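Local coordinates for protein HTP-2 (Caenorhabditis elegans, PDB 4TZM) that binds a closure motif of its partner HTP-3 through a HORMA domain and probably takes part in assembling the meiotic chromosome axis, at residues A[181-189]-A[243-251]; A[21-29]-A[66-74]. All blocks are in the same frame, centred on the assembly; numbering follows the deposited sequence.

Contact 1 of 2, residues A[181-189]-A[243-251]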
ATOM      1  N   LEU A 181      14.578  -4.666   1.548  1.00 54.85           N
ATOM      2  CA  LEU A 181      14.839  -4.022   0.260  1.00 57.48           C
ATOM      3  C   LEU A 181      15.486  -2.646   0.414  1.00 62.53           C
ATOM      4  O   LEU A 181      16.493  -2.341  -0.231  1.00 63.67           O
ATOM      5  CB  LEU A 181      13.538  -3.881  -0.536  1.00 52.06           C
ATOM      6  CG  LEU A 181      13.558  -3.068  -1.832  1.00 50.40           C
ATOM      7  CD1 LEU A 181      14.484  -3.710  -2.848  1.00 52.78           C
ATOM      8  CD2 LEU A 181      12.153  -2.921  -2.399  1.00 44.60           C
ATOM      9  N   CYS A 182      14.903  -1.814   1.271  1.00 61.90           N
ATOM     10  CA  CYS A 182      15.348  -0.429   1.395  1.00 66.11           C
ATOM     11  C   CYS A 182      16.679  -0.302   2.127  1.00 71.91           C
ATOM     12  O   CYS A 182      17.435   0.638   1.886  1.00 78.28           O
ATOM     13  CB  CYS A 182      14.277   0.405   2.101  1.00 57.92           C
ATOM     14  SG  CYS A 182      12.722   0.517   1.198  1.00 63.86           S
ATOM     15  N   THR A 183      16.958  -1.250   3.016  1.00 69.75           N
ATOM     16  CA  THR A 183      18.167  -1.213   3.838  1.00 74.30           C
ATOM     17  C   THR A 183      19.356  -1.955   3.218  1.00 71.38           C
ATOM     18  O   THR A 183      20.461  -1.417   3.159  1.00 70.17           O
ATOM     19  CB  THR A 183      17.896  -1.808   5.235  1.00 79.91           C
ATOM     20  OG1 THR A 183      16.866  -1.049   5.881  1.00 83.32           O
ATOM     21  CG2 THR A 183      19.154  -1.789   6.090  1.00 82.64           C
ATOM     22  N   LYS A 184      19.125  -3.181   2.748  1.00 70.80           N
ATOM     23  CA  LYS A 184      20.217  -4.060   2.314  1.00 70.35           C
ATOM     24  C   LYS A 184      20.358  -4.212   0.795  1.00 67.33           C
ATOM     25  O   LYS A 184      21.363  -4.736   0.324  1.00 70.52           O
ATOM     26  CB  LYS A 184      20.044  -5.452   2.934  1.00 69.25           C
ATOM     27  CG  LYS A 184      19.890  -5.463   4.444  1.00 69.75           C
ATOM     28  CD  LYS A 184      21.200  -5.157   5.145  1.00 77.25           C
ATOM     29  CE  LYS A 184      21.068  -5.323   6.651  1.00 82.01           C
ATOM     30  NZ  LYS A 184      22.394  -5.313   7.331  1.00 87.29           N
ATOM     31  N   VAL A 185      19.365  -3.765   0.030  1.00 64.84           N
ATOM     32  CA  VAL A 185      19.389  -3.968  -1.420  1.00 68.97           C
ATOM     33  C   VAL A 185      19.521  -2.672  -2.219  1.00 72.51           C
ATOM     34  O   VAL A 185      20.420  -2.537  -3.050  1.00 71.45           O
ATOM     35  CB  VAL A 185      18.124  -4.706  -1.910  1.00 66.23           C
ATOM     36  CG1 VAL A 185      18.152  -4.851  -3.426  1.00 67.06           C
ATOM     37  CG2 VAL A 185      18.012  -6.066  -1.242  1.00 64.88           C
ATOM     38  N   LEU A 186      18.619  -1.727  -1.971  1.00 75.50           N
ATOM     39  CA  LEU A 186      18.615  -0.463  -2.701  1.00 73.39           C
ATOM     40  C   LEU A 186      19.783   0.437  -2.309  1.00 74.77           C
ATOM     41  O   LEU A 186      20.189   0.480  -1.145  1.00 73.89           O
ATOM     42  CB  LEU A 186      17.298   0.283  -2.477  1.00 68.33           C
ATOM     43  CG  LEU A 186      16.039  -0.336  -3.084  1.00 66.28           C
ATOM     44  CD1 LEU A 186      14.826   0.551  -2.834  1.00 59.58           C
ATOM     45  CD2 LEU A 186      16.236  -0.582  -4.571  1.00 68.38           C
ATOM     46  N   GLU A 187      20.325   1.147  -3.294  1.00 76.99           N
ATOM     47  CA  GLU A 187      21.272   2.223  -3.036  1.00 83.43           C
ATOM     48  C   GLU A 187      20.527   3.384  -2.386  1.00 77.67           C
ATOM     49  O   GLU A 187      19.306   3.491  -2.529  1.00 74.47           O
ATOM     50  CB  GLU A 187      21.943   2.689  -4.331  1.00 92.90           C
ATOM     51  CG  GLU A 187      23.364   2.187  -4.541  1.00104.38           C
ATOM     52  CD  GLU A 187      24.083   2.955  -5.635  1.00115.04           C
ATOM     53  OE1 GLU A 187      23.446   3.825  -6.266  1.00117.81           O
ATOM     54  OE2 GLU A 187      25.284   2.695  -5.862  1.00118.92           O
ATOM     55  N   PRO A 188      21.251   4.253  -1.659  1.00 77.33           N
ATOM     56  CA  PRO A 188      20.616   5.459  -1.113  1.00 74.29           C
ATOM     57  C   PRO A 188      20.084   6.364  -2.220  1.00 77.30           C
ATOM     58  O   PRO A 188      20.656   6.381  -3.310  1.00 78.56           O
ATOM     59  CB  PRO A 188      21.753   6.148  -0.354  1.00 77.53           C
ATOM     60  CG  PRO A 188      22.747   5.040  -0.051  1.00 76.68           C
ATOM     61  CD  PRO A 188      22.651   4.105  -1.220  1.00 76.39           C
ATOM     62  N   LEU A 189      19.010   7.099  -1.945  1.00 76.26           N
ATOM     63  CA  LEU A 189      18.481   8.063  -2.901  1.00 77.48           C
ATOM     64  C   LEU A 189      19.478   9.202  -3.101  1.00 83.03           C
ATOM     65  O   LEU A 189      20.256   9.513  -2.197  1.00 81.97           O
ATOM     66  CB  LEU A 189      17.129   8.609  -2.431  1.00 74.30           C
ATOM     67  CG  LEU A 189      15.912   7.709  -2.657  1.00 72.25           C
ATOM     68  CD1 LEU A 189      14.659   8.322  -2.048  1.00 71.91           C
ATOM     69  CD2 LEU A 189      15.717   7.452  -4.142  1.00 72.34           C
ATOM     70  N   HIS A 243      -1.177  -5.707  -5.125  1.00 45.44           N
ATOM     71  CA  HIS A 243       0.151  -6.133  -5.552  1.00 46.53           C
ATOM     72  C   HIS A 243       1.157  -4.996  -5.380  1.00 45.03           C
ATOM     73  O   HIS A 243       1.000  -3.924  -5.971  1.00 48.43           O
ATOM     74  CB  HIS A 243       0.128  -6.601  -7.003  1.00 47.24           C
ATOM     75  CG  HIS A 243       1.422  -7.194  -7.464  1.00 54.91           C
ATOM     76  ND1 HIS A 243       2.195  -6.614  -8.446  1.00 59.10           N
ATOM     77  CD2 HIS A 243       2.082  -8.308  -7.072  1.00 55.81           C
ATOM     78  CE1 HIS A 243       3.275  -7.354  -8.645  1.00 57.28           C
ATOM     79  NE2 HIS A 243       3.230  -8.384  -7.822  1.00 57.23           N
ATOM     80  N   MET A 244       2.181  -5.239  -4.566  1.00 38.40           N
ATOM     81  CA  MET A 244       3.204  -4.241  -4.258  1.00 42.47           C
ATOM     82  C   MET A 244       4.466  -4.481  -5.095  1.00 50.47           C
ATOM     83  O   MET A 244       4.988  -5.599  -5.154  1.00 52.66           O
ATOM     84  CB  MET A 244       3.530  -4.266  -2.757  1.00 46.29           C
ATOM     85  CG  MET A 244       4.395  -3.109  -2.261  1.00 55.64           C
ATOM     86  SD  MET A 244       3.571  -1.501  -2.296  1.00107.89           S
ATOM     87  CE  MET A 244       4.881  -0.422  -1.716  1.00 64.68           C
ATOM     88  N   GLN A 245       4.942  -3.428  -5.750  1.00 52.62           N
ATOM     89  CA  GLN A 245       6.082  -3.530  -6.653  1.00 57.48           C
ATOM     90  C   GLN A 245       7.034  -2.359  -6.460  1.00 60.12           C
ATOM     91  O   GLN A 245       6.637  -1.302  -5.976  1.00 58.48           O
ATOM     92  CB  GLN A 245       5.608  -3.577  -8.108  1.00 63.46           C
ATOM     93  CG  GLN A 245       5.805  -4.912  -8.798  1.00 72.58           C
ATOM     94  CD  GLN A 245       5.043  -5.013 -10.108  1.00 79.92           C
ATOM     95  OE1 GLN A 245       4.178  -4.187 -10.400  1.00 79.83           O
ATOM     96  NE2 GLN A 245       5.360  -6.031 -10.901  1.00 84.98           N
ATOM     97  N   CYS A 246       8.294  -2.550  -6.835  1.00 64.50           N
ATOM     98  CA  CYS A 246       9.272  -1.473  -6.763  1.00 66.25           C
ATOM     99  C   CYS A 246      10.111  -1.420  -8.028  1.00 69.26           C
ATOM    100  O   CYS A 246      10.773  -2.393  -8.387  1.00 69.60           O
ATOM    101  CB  CYS A 246      10.179  -1.634  -5.540  1.00 66.20           C
ATOM    102  SG  CYS A 246      11.505  -0.400  -5.406  1.00 68.00           S
ATOM    103  N   TRP A 247      10.047  -0.285  -8.714  1.00 71.29           N
ATOM    104  CA  TRP A 247      10.986   0.035  -9.779  1.00 76.20           C
ATOM    105  C   TRP A 247      11.991   1.022  -9.207  1.00 76.76           C
ATOM    106  O   TRP A 247      11.616   1.911  -8.443  1.00 75.70           O
ATOM    107  CB  TRP A 247      10.275   0.634 -10.993  1.00 79.90           C
ATOM    108  CG  TRP A 247       9.479  -0.350 -11.793  1.00 81.45           C
ATOM    109  CD1 TRP A 247       9.956  -1.217 -12.732  1.00 84.43           C
ATOM    110  CD2 TRP A 247       8.062  -0.555 -11.741  1.00 80.37           C
ATOM    111  NE1 TRP A 247       8.926  -1.955 -13.262  1.00 83.76           N
ATOM    112  CE2 TRP A 247       7.753  -1.568 -12.670  1.00 81.85           C
ATOM    113  CE3 TRP A 247       7.026   0.017 -10.996  1.00 78.77           C
ATOM    114  CZ2 TRP A 247       6.449  -2.021 -12.874  1.00 80.13           C
ATOM    115  CZ3 TRP A 247       5.732  -0.434 -11.200  1.00 75.99           C
ATOM    116  CH2 TRP A 247       5.456  -1.442 -12.131  1.00 77.37           C
ATOM    117  N   SER A 248      13.265   0.874  -9.553  1.00 77.79           N
ATOM    118  CA  SER A 248      14.271   1.751  -8.964  1.00 81.61           C
ATOM    119  C   SER A 248      15.552   1.871  -9.783  1.00 83.94           C
ATOM    120  O   SER A 248      16.048   0.893 -10.340  1.00 83.85           O
ATOM    121  CB  SER A 248      14.612   1.272  -7.548  1.00 82.28           C
ATOM    122  OG  SER A 248      15.382   2.241  -6.859  1.00 86.20           O
ATOM    123  N   LYS A 249      16.075   3.090  -9.846  1.00 86.57           N
ATOM    124  CA  LYS A 249      17.393   3.339 -10.410  1.00 87.57           C
ATOM    125  C   LYS A 249      18.459   2.861  -9.434  1.00 86.77           C
ATOM    126  O   LYS A 249      19.586   2.553  -9.824  1.00 90.65           O
ATOM    127  CB  LYS A 249      17.589   4.827 -10.706  1.00 88.84           C
ATOM    128  CG  LYS A 249      16.912   5.330 -11.970  1.00 89.18           C
ATOM    129  CD  LYS A 249      17.507   4.682 -13.208  1.00 93.67           C
ATOM    130  CE  LYS A 249      17.339   5.574 -14.429  1.00 99.08           C
ATOM    131  NZ  LYS A 249      17.810   4.916 -15.680  1.00102.73           N
ATOM    132  N   SER A 250      18.085   2.793  -8.160  1.00 83.30           N
ATOM    133  CA  SER A 250      19.024   2.497  -7.083  1.00 85.58           C
ATOM    134  C   SER A 250      19.240   0.996  -6.874  1.00 85.03           C
ATOM    135  O   SER A 250      19.816   0.581  -5.866  1.00 81.40           O
ATOM    136  CB  SER A 250      18.535   3.134  -5.779  1.00 83.28           C
ATOM    137  OG  SER A 250      18.248   4.511  -5.955  1.00 85.19           O
ATOM    138  N   MET A 251      18.783   0.189  -7.829  1.00 85.16           N
ATOM    139  CA  MET A 251      18.882  -1.264  -7.716  1.00 84.67           C
ATOM    140  C   MET A 251      20.036  -1.813  -8.553  1.00 86.97           C
ATOM    141  O   MET A 251      19.953  -1.881  -9.780  1.00 86.68           O
ATOM    142  CB  MET A 251      17.565  -1.921  -8.139  1.00 84.98           C
ATOM    143  CG  MET A 251      17.348  -3.318  -7.570  1.00 82.61           C
ATOM    144  SD  MET A 251      15.818  -4.074  -8.154  1.00111.76           S
ATOM    145  CE  MET A 251      14.642  -2.747  -7.886  1.00 81.58           C
TER
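The flat group in play here is the carbonyl of Ser250: Glu187 N reaches Ser250 O at 2.7 Å, the N-H pointing almost straight at the oxygen (174°), with the donor 16° out of the carbonyl plane. Leu186 CA adds a longer C-H contact to the same oxygen, Ser250 O, at 3.5 Å. Next to that bond, Ser250 CB tucks against the backbone of Glu187, 3.4 Å from Glu187 O.

Leu186 does most of the apolar work. Its CG lies beside the backbone N (chi1 -68°), which carries both methyls over the strand end: CD2 sits 3.7 Å from Ser248 OG and also touches Met251 CB, while CD1 faces Cys246 SG. One turn earlier, Leu181 CD2 rests on Cys246 CB at 3.9 Å. Ser248 OG accepts from Ser250 N in an ST turn and is also hydrogen-bonded to Glu123.

A pi-type turn, with Leu181 O taking both Val185 N and Leu186 N, marks the end region of helix 164-185. The contact thus joins that helix end to the tail of strand 240-248, the C-terminal strand of the HORMA domain's large antiparallel sheet, between strands 123-133 and 228-235; Arg57, just past helix 35-56, packs on Leu186, Leu189 and Ser250.

Contact 2 of 2, residues A[21-29]-A[66-74]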
ATOM      1  N   ASP A  21      -4.667 -11.779  18.423  1.00 97.12           N
ATOM      2  CA  ASP A  21      -3.373 -11.203  18.772  1.00 92.79           C
ATOM      3  C   ASP A  21      -3.538  -9.741  19.182  1.00 86.48           C
ATOM      4  O   ASP A  21      -4.105  -8.937  18.439  1.00 83.45           O
ATOM      5  CB  ASP A  21      -2.396 -11.330  17.599  1.00 91.78           C
ATOM      6  CG  ASP A  21      -1.012 -10.803  17.930  1.00 93.41           C
ATOM      7  OD1 ASP A  21      -0.774  -9.595  17.733  1.00 91.21           O
ATOM      8  OD2 ASP A  21      -0.160 -11.597  18.383  1.00 96.42           O
ATOM      9  N   LYS A  22      -3.040  -9.408  20.369  1.00 85.30           N
ATOM     10  CA  LYS A  22      -3.195  -8.071  20.934  1.00 81.22           C
ATOM     11  C   LYS A  22      -2.444  -7.019  20.116  1.00 77.16           C
ATOM     12  O   LYS A  22      -2.945  -5.912  19.893  1.00 76.32           O
ATOM     13  CB  LYS A  22      -2.713  -8.058  22.387  1.00 84.52           C
ATOM     14  CG  LYS A  22      -3.196  -6.866  23.201  1.00 86.23           C
ATOM     15  CD  LYS A  22      -4.710  -6.725  23.126  1.00 83.03           C
ATOM     16  CE  LYS A  22      -5.233  -5.789  24.206  1.00 81.94           C
ATOM     17  NZ  LYS A  22      -4.930  -6.305  25.570  1.00 84.91           N
ATOM     18  N   THR A  23      -1.247  -7.378  19.664  1.00 75.08           N
ATOM     19  CA  THR A  23      -0.400  -6.473  18.893  1.00 72.35           C
ATOM     20  C   THR A  23      -0.991  -6.173  17.519  1.00 69.07           C
ATOM     21  O   THR A  23      -1.010  -5.022  17.080  1.00 67.06           O
ATOM     22  CB  THR A  23       1.014  -7.054  18.709  1.00 72.74           C
ATOM     23  OG1 THR A  23       1.551  -7.434  19.984  1.00 77.83           O
ATOM     24  CG2 THR A  23       1.925  -6.030  18.056  1.00 70.42           C
ATOM     25  N   TRP A  24      -1.469  -7.215  16.845  1.00 68.82           N
ATOM     26  CA  TRP A  24      -2.072  -7.072  15.523  1.00 62.76           C
ATOM     27  C   TRP A  24      -3.280  -6.137  15.549  1.00 58.53           C
ATOM     28  O   TRP A  24      -3.468  -5.329  14.640  1.00 53.26           O
ATOM     29  CB  TRP A  24      -2.481  -8.444  14.971  1.00 59.90           C
ATOM     30  CG  TRP A  24      -3.225  -8.373  13.666  1.00 55.11           C
ATOM     31  CD1 TRP A  24      -4.579  -8.353  13.493  1.00 56.59           C
ATOM     32  CD2 TRP A  24      -2.652  -8.313  12.353  1.00 52.39           C
ATOM     33  NE1 TRP A  24      -4.884  -8.283  12.153  1.00 54.87           N
ATOM     34  CE2 TRP A  24      -3.719  -8.257  11.431  1.00 50.94           C
ATOM     35  CE3 TRP A  24      -1.341  -8.299  11.864  1.00 52.97           C
ATOM     36  CZ2 TRP A  24      -3.516  -8.189  10.051  1.00 48.07           C
ATOM     37  CZ3 TRP A  24      -1.140  -8.232  10.493  1.00 52.77           C
ATOM     38  CH2 TRP A  24      -2.222  -8.178   9.603  1.00 51.10           C
ATOM     39  N   SER A  25      -4.086  -6.241  16.600  1.00 63.90           N
ATOM     40  CA  SER A  25      -5.324  -5.470  16.690  1.00 70.93           C
ATOM     41  C   SER A  25      -5.073  -3.975  16.878  1.00 73.43           C
ATOM     42  O   SER A  25      -5.985  -3.165  16.725  1.00 75.39           O
ATOM     43  CB  SER A  25      -6.194  -5.995  17.834  1.00 75.93           C
ATOM     44  OG  SER A  25      -6.593  -7.333  17.598  1.00 77.91           O
ATOM     45  N   LYS A  26      -3.837  -3.616  17.201  1.00 74.48           N
ATOM     46  CA  LYS A  26      -3.484  -2.223  17.436  1.00 75.63           C
ATOM     47  C   LYS A  26      -3.428  -1.423  16.134  1.00 69.26           C
ATOM     48  O   LYS A  26      -3.586  -0.202  16.138  1.00 69.46           O
ATOM     49  CB  LYS A  26      -2.140  -2.134  18.163  1.00 82.69           C
ATOM     50  CG  LYS A  26      -1.805  -0.743  18.664  1.00 89.98           C
ATOM     51  CD  LYS A  26      -0.342  -0.620  19.054  1.00 95.99           C
ATOM     52  CE  LYS A  26      -0.012   0.813  19.446  1.00100.05           C
ATOM     53  NZ  LYS A  26       1.439   0.997  19.724  1.00102.72           N
ATOM     54  N   LEU A  27      -3.209  -2.116  15.018  1.00 64.87           N
ATOM     55  CA  LEU A  27      -3.089  -1.454  13.720  1.00 58.43           C
ATOM     56  C   LEU A  27      -4.087  -1.957  12.678  1.00 52.90           C
ATOM     57  O   LEU A  27      -4.433  -1.230  11.744  1.00 49.98           O
ATOM     58  CB  LEU A  27      -1.671  -1.627  13.171  1.00 57.00           C
ATOM     59  CG  LEU A  27      -0.577  -0.780  13.814  1.00 59.02           C
ATOM     60  CD1 LEU A  27       0.787  -1.228  13.323  1.00 57.81           C
ATOM     61  CD2 LEU A  27      -0.805   0.685  13.497  1.00 62.22           C
ATOM     62  N   PHE A  28      -4.546  -3.194  12.838  1.00 52.97           N
ATOM     63  CA  PHE A  28      -5.349  -3.852  11.810  1.00 50.13           C
ATOM     64  C   PHE A  28      -6.639  -4.467  12.352  1.00 50.67           C
ATOM     65  O   PHE A  28      -6.712  -4.810  13.531  1.00 54.54           O
ATOM     66  CB  PHE A  28      -4.526  -4.946  11.134  1.00 46.50           C
ATOM     67  CG  PHE A  28      -3.307  -4.443  10.418  1.00 45.70           C
ATOM     68  CD1 PHE A  28      -3.406  -3.867   9.156  1.00 45.92           C
ATOM     69  CD2 PHE A  28      -2.056  -4.564  10.996  1.00 45.87           C
ATOM     70  CE1 PHE A  28      -2.271  -3.410   8.487  1.00 44.85           C
ATOM     71  CE2 PHE A  28      -0.921  -4.111  10.338  1.00 47.86           C
ATOM     72  CZ  PHE A  28      -1.029  -3.535   9.081  1.00 47.48           C
ATOM     73  N   PRO A  29      -7.657  -4.624  11.485  1.00 49.33           N
ATOM     74  CA  PRO A  29      -8.865  -5.354  11.891  1.00 50.56           C
ATOM     75  C   PRO A  29      -8.564  -6.837  12.100  1.00 55.07           C
ATOM     76  O   PRO A  29      -7.742  -7.392  11.370  1.00 53.89           O
ATOM     77  CB  PRO A  29      -9.824  -5.141  10.713  1.00 43.99           C
ATOM     78  CG  PRO A  29      -8.931  -4.865   9.540  1.00 44.71           C
ATOM     79  CD  PRO A  29      -7.747  -4.125  10.099  1.00 45.39           C
ATOM     80  N   SER A  66       6.387   7.268  14.182  1.00 69.44           N
ATOM     81  CA  SER A  66       6.342   6.713  15.527  1.00 75.57           C
ATOM     82  C   SER A  66       6.536   5.201  15.465  1.00 71.77           C
ATOM     83  O   SER A  66       6.268   4.576  14.438  1.00 65.96           O
ATOM     84  CB  SER A  66       5.023   7.059  16.216  1.00 80.68           C
ATOM     85  OG  SER A  66       5.055   6.657  17.574  1.00 87.31           O
ATOM     86  N   LYS A  67       7.016   4.616  16.558  1.00 75.70           N
ATOM     87  CA  LYS A  67       7.291   3.187  16.568  1.00 78.55           C
ATOM     88  C   LYS A  67       6.027   2.377  16.820  1.00 80.12           C
ATOM     89  O   LYS A  67       5.296   2.614  17.783  1.00 82.26           O
ATOM     90  CB  LYS A  67       8.355   2.835  17.611  1.00 80.89           C
ATOM     91  CG  LYS A  67       8.832   1.387  17.510  1.00 82.67           C
ATOM     92  CD  LYS A  67      10.009   1.106  18.431  1.00 89.67           C
ATOM     93  CE  LYS A  67      10.546  -0.305  18.230  1.00 92.22           C
ATOM     94  NZ  LYS A  67      11.717  -0.589  19.108  1.00 98.53           N
ATOM     95  N   ASN A  68       5.778   1.425  15.928  1.00 79.68           N
ATOM     96  CA  ASN A  68       4.667   0.498  16.070  1.00 81.73           C
ATOM     97  C   ASN A  68       5.144  -0.934  15.891  1.00 79.65           C
ATOM     98  O   ASN A  68       6.272  -1.170  15.458  1.00 77.71           O
ATOM     99  CB  ASN A  68       3.563   0.812  15.060  1.00 80.89           C
ATOM    100  CG  ASN A  68       2.578   1.841  15.571  1.00 86.05           C
ATOM    101  OD1 ASN A  68       1.664   1.518  16.329  1.00 86.86           O
ATOM    102  ND2 ASN A  68       2.753   3.090  15.154  1.00 89.55           N
ATOM    103  N   TYR A  69       4.279  -1.886  16.231  1.00 78.89           N
ATOM    104  CA  TYR A  69       4.574  -3.301  16.049  1.00 79.71           C
ATOM    105  C   TYR A  69       3.456  -3.983  15.271  1.00 77.16           C
ATOM    106  O   TYR A  69       2.277  -3.700  15.485  1.00 78.13           O
ATOM    107  CB  TYR A  69       4.760  -4.000  17.398  1.00 82.45           C
ATOM    108  CG  TYR A  69       6.033  -3.654  18.137  1.00 86.30           C
ATOM    109  CD1 TYR A  69       6.159  -2.456  18.830  1.00 88.93           C
ATOM    110  CD2 TYR A  69       7.102  -4.541  18.164  1.00 87.54           C
ATOM    111  CE1 TYR A  69       7.322  -2.143  19.517  1.00 92.40           C
ATOM    112  CE2 TYR A  69       8.267  -4.238  18.846  1.00 91.63           C
ATOM    113  CZ  TYR A  69       8.372  -3.038  19.522  1.00 94.30           C
ATOM    114  OH  TYR A  69       9.529  -2.730  20.204  1.00 99.45           O
ATOM    115  N   ILE A  70       3.838  -4.876  14.366  1.00 75.52           N
ATOM    116  CA  ILE A  70       2.883  -5.702  13.639  1.00 73.86           C
ATOM    117  C   ILE A  70       2.760  -7.050  14.331  1.00 74.54           C
ATOM    118  O   ILE A  70       1.668  -7.602  14.464  1.00 74.45           O
ATOM    119  CB  ILE A  70       3.313  -5.900  12.182  1.00 73.22           C
ATOM    120  CG1 ILE A  70       3.611  -4.545  11.543  1.00 73.48           C
ATOM    121  CG2 ILE A  70       2.242  -6.647  11.402  1.00 70.25           C
ATOM    122  CD1 ILE A  70       4.450  -4.639  10.308  1.00 75.48           C
ATOM    123  N   THR A  71       3.901  -7.582  14.756  1.00 75.87           N
ATOM    124  CA  THR A  71       3.944  -8.735  15.647  1.00 79.29           C
ATOM    125  C   THR A  71       4.884  -8.395  16.796  1.00 87.21           C
ATOM    126  O   THR A  71       5.484  -7.322  16.809  1.00 89.44           O
ATOM    127  CB  THR A  71       4.419 -10.017  14.934  1.00 75.66           C
ATOM    128  OG1 THR A  71       5.837  -9.969  14.743  1.00 76.48           O
ATOM    129  CG2 THR A  71       3.738 -10.167  13.587  1.00 72.14           C
ATOM    130  N   GLU A  72       5.010  -9.298  17.760  1.00 91.55           N
ATOM    131  CA  GLU A  72       5.894  -9.064  18.897  1.00 96.58           C
ATOM    132  C   GLU A  72       7.346  -8.983  18.444  1.00 95.93           C
ATOM    133  O   GLU A  72       8.164  -8.297  19.058  1.00 98.66           O
ATOM    134  CB  GLU A  72       5.733 -10.167  19.941  1.00103.09           C
ATOM    135  CG  GLU A  72       4.373 -10.208  20.612  1.00108.29           C
ATOM    136  CD  GLU A  72       4.263 -11.342  21.611  1.00116.69           C
ATOM    137  OE1 GLU A  72       5.145 -12.227  21.605  1.00119.29           O
ATOM    138  OE2 GLU A  72       3.298 -11.350  22.404  1.00120.59           O
ATOM    139  N   ASN A  73       7.649  -9.680  17.354  1.00 92.77           N
ATOM    140  CA  ASN A  73       9.006  -9.771  16.830  1.00 93.27           C
ATOM    141  C   ASN A  73       9.343  -8.654  15.843  1.00 86.83           C
ATOM    142  O   ASN A  73      10.513  -8.319  15.653  1.00 88.62           O
ATOM    143  CB  ASN A  73       9.204 -11.127  16.145  1.00 98.10           C
ATOM    144  CG  ASN A  73      10.560 -11.739  16.431  1.00104.39           C
ATOM    145  OD1 ASN A  73      11.584 -11.273  15.929  1.00107.51           O
ATOM    146  ND2 ASN A  73      10.574 -12.798  17.234  1.00106.68           N
ATOM    147  N   LEU A  74       8.316  -8.086  15.215  1.00 78.13           N
ATOM    148  CA  LEU A  74       8.518  -7.170  14.093  1.00 74.26           C
ATOM    149  C   LEU A  74       7.930  -5.780  14.327  1.00 75.12           C
ATOM    150  O   LEU A  74       6.756  -5.633  14.674  1.00 71.89           O
ATOM    151  CB  LEU A  74       7.919  -7.769  12.816  1.00 70.23           C
ATOM    152  CG  LEU A  74       7.977  -6.895  11.561  1.00 66.99           C
ATOM    153  CD1 LEU A  74       9.405  -6.764  11.049  1.00 64.78           C
ATOM    154  CD2 LEU A  74       7.056  -7.443  10.479  1.00 64.10           C
TER
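Trp24 O is gripped by two backbone donors, Phe28 N at 3.0 Å and Leu27 N at 3.2 Å, and this turn presents Trp24, Leu27 and Phe28 to the end of strand 65-69 and the turn that follows it. At the start of the turn, Asp21 OD1 takes Trp24 N at 2.6 Å in an Asx motif, met nearly head-on.

Trp24 CG stands opposite the backbone N about the CA-CB bond (chi1 175°), which carries the six-membered ring across to Ile70, Trp24 CZ3 standing 3.8 Å from Ile70 CG2. That same methyl also meets Phe28 CE2, so one branch of Ile70 is shared by two aromatic rings. Phe28 CB lies over one face of the indole, toward the rim, and Trp24 CH2 in turn lies over a face of the Phe28 ring. The indole's rotation is further fixed by Trp24 NE1, 3.1 Å from Pro29 O, a bond that arrives from above the carbonyl plane (50° out of it). Replacing Trp24 by an alanine would probably leave Pro29 O without this donor and open a gap beside Ile70 and Phe28.

Ile70 sits in a classic beta bulge: it and Thr71 both face Leu74 where the antiparallel hairpin of strands 65-69 and 75-79 turns, and Thr71 OG1 adds an ST turn there. Behind the bulge, Ile70 and Thr71 rest on helix 164-185, while Phe41 of helix 35-56 packs on Trp24 and Phe28.

Toward the strand, Thr23 CG2 presses on Tyr69 CB at 3.5 Å. Leu27 straddles the next residue pair, its CD1 lying 3.6 Å from Tyr69 O and its CD2 beside the Asn68 amide. Farther out, the extended Lys26 chain reaches across to the Asn68 amide, and Lys26 NZ makes a weak hydrogen bond to Asn68 OD1, 3.4 Å away.

Overall arrangement
Starting from the N terminus, the chain first passes through 21-29, runs along helix 35-56 and comes back at 66-74, where contact 2 closes a mainly helical loop. Contact 1 opens only much later: helix 164-185 ends in 181-189, and the following strands, with no helix among them, return to 243-251 at the C-terminal end of the model. The two loops therefore follow one another in series, neither nesting nor crossing. The centres of contact 1 and contact 2 are 25 Å apart, and the nearest atoms of contact 1 and contact 2 about 11 Å apart. Helix 164-185 links them: contact 2 packs on its Arg168, Val172 and Val175, while contact 1 ties its far end to the large sheet.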